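Local atomic coordinates of MMS19 nucleotide excision repair protein homolog (Mus musculus, PDB entry 6TBL), a protein that probably acts as a key component of the cytosolic iron-sulfur protein assembly complex, which delivers clusters to proteins of DNA metabolism and genome integrity. Residues C19-S22 with V23-L26; L79-S82 with V83-Y87. All blocks are in the same frame, centred on the assembly; numbering follows the deposited sequence.

Contact 1: residues C19-S22 with V23-L26; sequences CPDS and VVQL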
ATOM      1  N   CYS A  19     -27.601  -7.823 -27.297  1.00101.47           N
ATOM      2  CA  CYS A  19     -29.014  -7.499 -27.452  1.00104.92           C
ATOM      3  C   CYS A  19     -29.520  -6.753 -26.221  1.00108.13           C
ATOM      4  O   CYS A  19     -29.277  -7.194 -25.094  1.00107.41           O
ATOM      5  CB  CYS A  19     -29.824  -8.774 -27.673  1.00106.11           C
ATOM      6  SG  CYS A  19     -31.604  -8.512 -27.756  1.00113.08           S
ATOM      7  N   PRO A  20     -30.213  -5.623 -26.389  1.00115.35           N
ATOM      8  CA  PRO A  20     -30.682  -4.878 -25.208  1.00114.16           C
ATOM      9  C   PRO A  20     -31.750  -5.602 -24.401  1.00110.33           C
ATOM     10  O   PRO A  20     -31.964  -5.238 -23.238  1.00109.20           O
ATOM     11  CB  PRO A  20     -31.230  -3.572 -25.805  1.00119.15           C
ATOM     12  CG  PRO A  20     -30.609  -3.471 -27.161  1.00122.43           C
ATOM     13  CD  PRO A  20     -30.453  -4.883 -27.638  1.00120.54           C
ATOM     14  N   ASP A  21     -32.423  -6.605 -24.964  1.00108.06           N
ATOM     15  CA  ASP A  21     -33.483  -7.295 -24.238  1.00109.03           C
ATOM     16  C   ASP A  21     -32.886  -8.225 -23.186  1.00105.29           C
ATOM     17  O   ASP A  21     -32.012  -9.042 -23.487  1.00103.13           O
ATOM     18  CB  ASP A  21     -34.365  -8.082 -25.209  1.00113.05           C
ATOM     19  CG  ASP A  21     -35.654  -8.585 -24.566  1.00115.73           C
ATOM     20  OD1 ASP A  21     -35.815  -8.453 -23.334  1.00113.50           O
ATOM     21  OD2 ASP A  21     -36.516  -9.110 -25.302  1.00121.34           O
ATOM     22  N   SER A  22     -33.374  -8.104 -21.946  1.00 99.93           N
ATOM     23  CA  SER A  22     -32.835  -8.911 -20.856  1.00 91.99           C
ATOM     24  C   SER A  22     -33.173 -10.385 -21.031  1.00 92.20           C
ATOM     25  O   SER A  22     -32.379 -11.257 -20.664  1.00 92.94           O
ATOM     26  CB  SER A  22     -33.355  -8.395 -19.514  1.00 92.48           C
ATOM     27  OG  SER A  22     -34.770  -8.474 -19.454  1.00102.05           O
ATOM     28  N   VAL A  23     -34.348 -10.682 -21.588  1.00 91.65           N
ATOM     29  CA  VAL A  23     -34.740 -12.073 -21.796  1.00 85.25           C
ATOM     30  C   VAL A  23     -33.778 -12.757 -22.757  1.00 86.40           C
ATOM     31  O   VAL A  23     -33.409 -13.922 -22.568  1.00 83.91           O
ATOM     32  CB  VAL A  23     -36.194 -12.145 -22.297  1.00 85.07           C
ATOM     33  CG1 VAL A  23     -36.652 -13.588 -22.399  1.00 77.49           C
ATOM     34  CG2 VAL A  23     -37.106 -11.347 -21.380  1.00 90.03           C
ATOM     35  N   VAL A  24     -33.346 -12.038 -23.794  1.00 88.99           N
ATOM     36  CA  VAL A  24     -32.382 -12.589 -24.738  1.00 90.74           C
ATOM     37  C   VAL A  24     -31.025 -12.782 -24.069  1.00 90.00           C
ATOM     38  O   VAL A  24     -30.316 -13.758 -24.341  1.00 85.44           O
ATOM     39  CB  VAL A  24     -32.287 -11.684 -25.981  1.00 93.81           C
ATOM     40  CG1 VAL A  24     -31.333 -12.270 -27.009  1.00 90.32           C
ATOM     41  CG2 VAL A  24     -33.669 -11.476 -26.584  1.00 90.48           C
ATOM     42  N   GLN A  25     -30.646 -11.865 -23.176  1.00 94.77           N
ATOM     43  CA  GLN A  25     -29.356 -11.979 -22.501  1.00 88.78           C
ATOM     44  C   GLN A  25     -29.328 -13.187 -21.571  1.00 86.78           C
ATOM     45  O   GLN A  25     -28.398 -14.001 -21.621  1.00 89.26           O
ATOM     46  CB  GLN A  25     -29.052 -10.690 -21.737  1.00 84.92           C
ATOM     47  CG  GLN A  25     -28.927  -9.470 -22.638  1.00 85.24           C
ATOM     48  CD  GLN A  25     -28.914  -8.167 -21.866  1.00 85.19           C
ATOM     49  OE1 GLN A  25     -29.209  -8.133 -20.673  1.00 94.72           O
ATOM     50  NE2 GLN A  25     -28.570  -7.082 -22.548  1.00 88.96           N
ATOM     51  N   LEU A  26     -30.346 -13.323 -20.716  1.00 78.24           N
ATOM     52  CA  LEU A  26     -30.459 -14.521 -19.892  1.00 82.14           C
ATOM     53  C   LEU A  26     -30.514 -15.781 -20.741  1.00 86.53           C
ATOM     54  O   LEU A  26     -29.978 -16.822 -20.343  1.00 93.50           O
ATOM     55  CB  LEU A  26     -31.698 -14.431 -19.001  1.00 70.95           C
ATOM     56  CG  LEU A  26     -31.574 -13.496 -17.800  1.00 91.17           C
ATOM     57  CD1 LEU A  26     -32.897 -13.383 -17.068  1.00 85.41           C
ATOM     58  CD2 LEU A  26     -30.480 -13.989 -16.866  1.00 86.86           C
TER

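Contact 2: residues L79-S82 with V83-Y87; sequences LPTS and VLLPY. With K (potassium ion), chain G.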
ATOM      1  N   LEU A  79     -11.173 -22.294 -19.412  1.00 86.55           N
ATOM      2  CA  LEU A  79     -10.375 -22.201 -20.622  1.00 87.10           C
ATOM      3  C   LEU A  79      -8.893 -22.367 -20.281  1.00 95.46           C
ATOM      4  O   LEU A  79      -8.498 -22.245 -19.117  1.00101.77           O
ATOM      5  CB  LEU A  79     -10.617 -20.861 -21.318  1.00 85.27           C
ATOM      6  CG  LEU A  79     -12.070 -20.465 -21.599  1.00 86.82           C
ATOM      7  CD1 LEU A  79     -12.129 -19.233 -22.482  1.00 78.82           C
ATOM      8  CD2 LEU A  79     -12.851 -21.606 -22.222  1.00 80.87           C
ATOM      9  N   PRO A  80      -8.060 -22.672 -21.276  1.00 97.48           N
ATOM     10  CA  PRO A  80      -6.618 -22.787 -21.020  1.00 97.42           C
ATOM     11  C   PRO A  80      -6.057 -21.536 -20.359  1.00 94.66           C
ATOM     12  O   PRO A  80      -6.317 -20.410 -20.789  1.00 97.29           O
ATOM     13  CB  PRO A  80      -6.033 -23.001 -22.419  1.00 95.53           C
ATOM     14  CG  PRO A  80      -7.120 -23.684 -23.166  1.00 91.60           C
ATOM     15  CD  PRO A  80      -8.410 -23.104 -22.643  1.00 92.90           C
ATOM     16  N   THR A  81      -5.274 -21.747 -19.297  1.00 80.89           N
ATOM     17  CA  THR A  81      -4.778 -20.631 -18.500  1.00 89.68           C
ATOM     18  C   THR A  81      -3.874 -19.710 -19.311  1.00 97.56           C
ATOM     19  O   THR A  81      -3.863 -18.495 -19.082  1.00 99.50           O
ATOM     20  CB  THR A  81      -4.039 -21.166 -17.272  1.00 93.13           C
ATOM     21  OG1 THR A  81      -4.887 -22.084 -16.569  1.00 98.09           O
ATOM     22  CG2 THR A  81      -3.648 -20.032 -16.334  1.00 88.76           C
ATOM     23  N   SER A  82      -3.129 -20.261 -20.273  1.00 98.86           N
ATOM     24  CA  SER A  82      -2.190 -19.451 -21.041  1.00101.56           C
ATOM     25  C   SER A  82      -2.878 -18.357 -21.850  1.00101.30           C
ATOM     26  O   SER A  82      -2.238 -17.353 -22.177  1.00104.55           O
ATOM     27  CB  SER A  82      -1.363 -20.342 -21.968  1.00104.15           C
ATOM     28  OG  SER A  82      -2.195 -21.032 -22.883  1.00106.99           O
ATOM     29  N   VAL A  83      -4.164 -18.517 -22.174  1.00 98.74           N
ATOM     30  CA  VAL A  83      -4.882 -17.507 -22.948  1.00 99.98           C
ATOM     31  C   VAL A  83      -5.694 -16.568 -22.073  1.00101.58           C
ATOM     32  O   VAL A  83      -6.176 -15.537 -22.572  1.00103.94           O
ATOM     33  CB  VAL A  83      -5.800 -18.156 -24.005  1.00101.64           C
ATOM     34  CG1 VAL A  83      -5.059 -19.264 -24.730  1.00109.83           C
ATOM     35  CG2 VAL A  83      -7.083 -18.674 -23.369  1.00 92.27           C
ATOM     36  N   LEU A  84      -5.863 -16.885 -20.789  1.00 99.08           N
ATOM     37  CA  LEU A  84      -6.600 -16.020 -19.880  1.00 95.38           C
ATOM     38  C   LEU A  84      -5.705 -15.012 -19.179  1.00 99.75           C
ATOM     39  O   LEU A  84      -6.179 -13.932 -18.814  1.00103.63           O
ATOM     40  CB  LEU A  84      -7.334 -16.849 -18.825  1.00 86.96           C
ATOM     41  CG  LEU A  84      -8.268 -17.943 -19.330  1.00 83.25           C
ATOM     42  CD1 LEU A  84      -9.014 -18.547 -18.169  1.00 79.40           C
ATOM     43  CD2 LEU A  84      -9.228 -17.404 -20.370  1.00 86.63           C
ATOM     44  N   LEU A  85      -4.422 -15.335 -18.999  1.00 96.00           N
ATOM     45  CA  LEU A  85      -3.535 -14.476 -18.218  1.00 93.48           C
ATOM     46  C   LEU A  85      -3.433 -13.044 -18.735  1.00 93.29           C
ATOM     47  O   LEU A  85      -3.392 -12.125 -17.900  1.00 94.76           O
ATOM     48  CB  LEU A  85      -2.149 -15.131 -18.121  1.00 94.47           C
ATOM     49  CG  LEU A  85      -2.125 -16.450 -17.342  1.00 89.54           C
ATOM     50  CD1 LEU A  85      -0.738 -17.072 -17.366  1.00 79.83           C
ATOM     51  CD2 LEU A  85      -2.606 -16.246 -15.910  1.00 78.37           C
ATOM     52  N   PRO A  86      -3.391 -12.769 -20.045  1.00 93.67           N
ATOM     53  CA  PRO A  86      -3.393 -11.365 -20.492  1.00 91.79           C
ATOM     54  C   PRO A  86      -4.657 -10.603 -20.127  1.00 97.11           C
ATOM     55  O   PRO A  86      -4.675  -9.374 -20.264  1.00101.57           O
ATOM     56  CB  PRO A  86      -3.232 -11.472 -22.017  1.00 93.78           C
ATOM     57  CG  PRO A  86      -3.618 -12.869 -22.350  1.00 96.80           C
ATOM     58  CD  PRO A  86      -3.185 -13.685 -21.179  1.00 96.67           C
ATOM     59  N   TYR A  87      -5.708 -11.284 -19.671  1.00 92.44           N
ATOM     60  CA  TYR A  87      -6.915 -10.628 -19.195  1.00 90.80           C
ATOM     61  C   TYR A  87      -7.038 -10.627 -17.679  1.00 76.84           C
ATOM     62  O   TYR A  87      -7.916  -9.939 -17.148  1.00 84.94           O
ATOM     63  CB  TYR A  87      -8.159 -11.297 -19.802  1.00 76.63           C
ATOM     64  CG  TYR A  87      -8.212 -11.225 -21.310  1.00 84.35           C
ATOM     65  CD1 TYR A  87      -8.843 -10.167 -21.951  1.00 80.86           C
ATOM     66  CD2 TYR A  87      -7.627 -12.212 -22.094  1.00 84.71           C
ATOM     67  CE1 TYR A  87      -8.894 -10.093 -23.330  1.00 84.26           C
ATOM     68  CE2 TYR A  87      -7.672 -12.147 -23.476  1.00 85.27           C
ATOM     69  CZ  TYR A  87      -8.307 -11.084 -24.087  1.00 87.19           C
ATOM     70  OH  TYR A  87      -8.354 -11.010 -25.460  1.00 95.47           O
TER
HETATM   71  K     K G1101      -7.607 -22.893 -16.284  1.00106.25           K

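Contact 1: residues C19-S22 with V23-L26
The side-chain amide of Gln25 reaches back from the first turn of helix 22-38 to the loop before it, where NE2 donates to Cys19 O at 2.6 Å. The bond is bent at the hydrogen (135°), and the oxygen lies out of the plane of the Gln25 amide. With CG anti to its own carbonyl carbon (chi1 -62°) and the chain extended beyond CG, the side chain passes beside Asp21 O before its amide arrives at Cys19. Asp21 is the N-cap. Its CG stands anti to the backbone N (chi1 -168°), which turns the carboxylate onward along the chain, and OD1 accepts from Val23 N at 3.2 Å, met from above the carboxylate plane. Within the loop, Asp21 N donates to Cys19 SG over a long 3.5 Å. Regular helical bonding follows: Gln25 N to Asp21 O at 3.2 Å and Leu26 N to Ser22 O at 2.9 Å. This is the N-cap of helix 22-38, within the HEAT 2 repeat; HEAT repeats are built from pairs of antiparallel helices, and residues 19-21 are the loop leading into this one. An alanine in place of Gln25 would probably leave Cys19 O without its side-chain donor and the loop freer to move against the helix. Val24 supplies the packing: Val24 CB lies 3.7 Å from Cys19 SG, and its CG1 borders Cys19 CB. The other methyl, CG2, comes 3.7 Å from Asp21 CB, with the side chains of Val24 and Asp21 crossing at about a right angle. Gln25 and Leu26 both touch Val65 of helix 63-76, and Leu26 also meets Ala64 and Ala68 there.

Contact 2: residues L79-S82 with V83-Y87
Leu79 is overlapped by the end of Leu84: methyl CD2 of Leu84 lies 3.8 Å from CB of Leu79 and also borders its CD1, with the side chains crossing at about a right angle. Farther along, Thr81 CG2 meets Leu85 CD2 at 3.9 Å. With Thr81 OG1 anti to the carbonyl carbon (chi1 -53°), the hydroxyl reaches a potassium ion while CG2 is left for Leu85. The ion is held by Thr81 OG1 at 2.9 Å and by Leu79 O at 3.0 Å, with Thr77 O as the third protein ligand. The backbone starts the helix in a loosely bonded way. Val83 N donates to Pro80 O at 3.2 Å from above the carbonyl plane, and Thr81 O takes two donors, Leu85 N nearly in line with its C=O bond and Leu84 N from above the plane. Pro86 has no N-H to give, and the helix kinks here, with Tyr87 N turning to Leu84 O at 2.8 Å. The stretch spans the junction of HEAT 3 and HEAT 4 at the N-terminal end of helix 81-94. Leu79 packs on Pro40 and Met43 of helix 40-43 and on Val47 of helix 47-57, where Tyr87 also touches Val47 and bonds Asp48 through its OH, while Thr81, Leu84 and Leu85 meet Leu120 beyond helix 104-118.

In the fold
This chain is the C-terminal part of MMS19, made of HEAT repeats. From the N terminus, helix 9-16 comes first, and contact 1 closes the short turn into helix 22-38 inside HEAT 2. The chain then runs through helices 40-43, 47-57 and 63-76 before contact 2 starts helix 81-94, where HEAT 3 passes into HEAT 4. The two lie in series, neither nesting nor crossing, on opposite sides of the chain's centre; the centres of contact 1 and contact 2 are about 27 Å apart, their nearest atoms about 17 Å. Contact 1 joins helix 22-38 to helix 63-76, whereas contact 2 joins helix 81-94 to helices 40-43 and 47-57 and to the C-terminal loop.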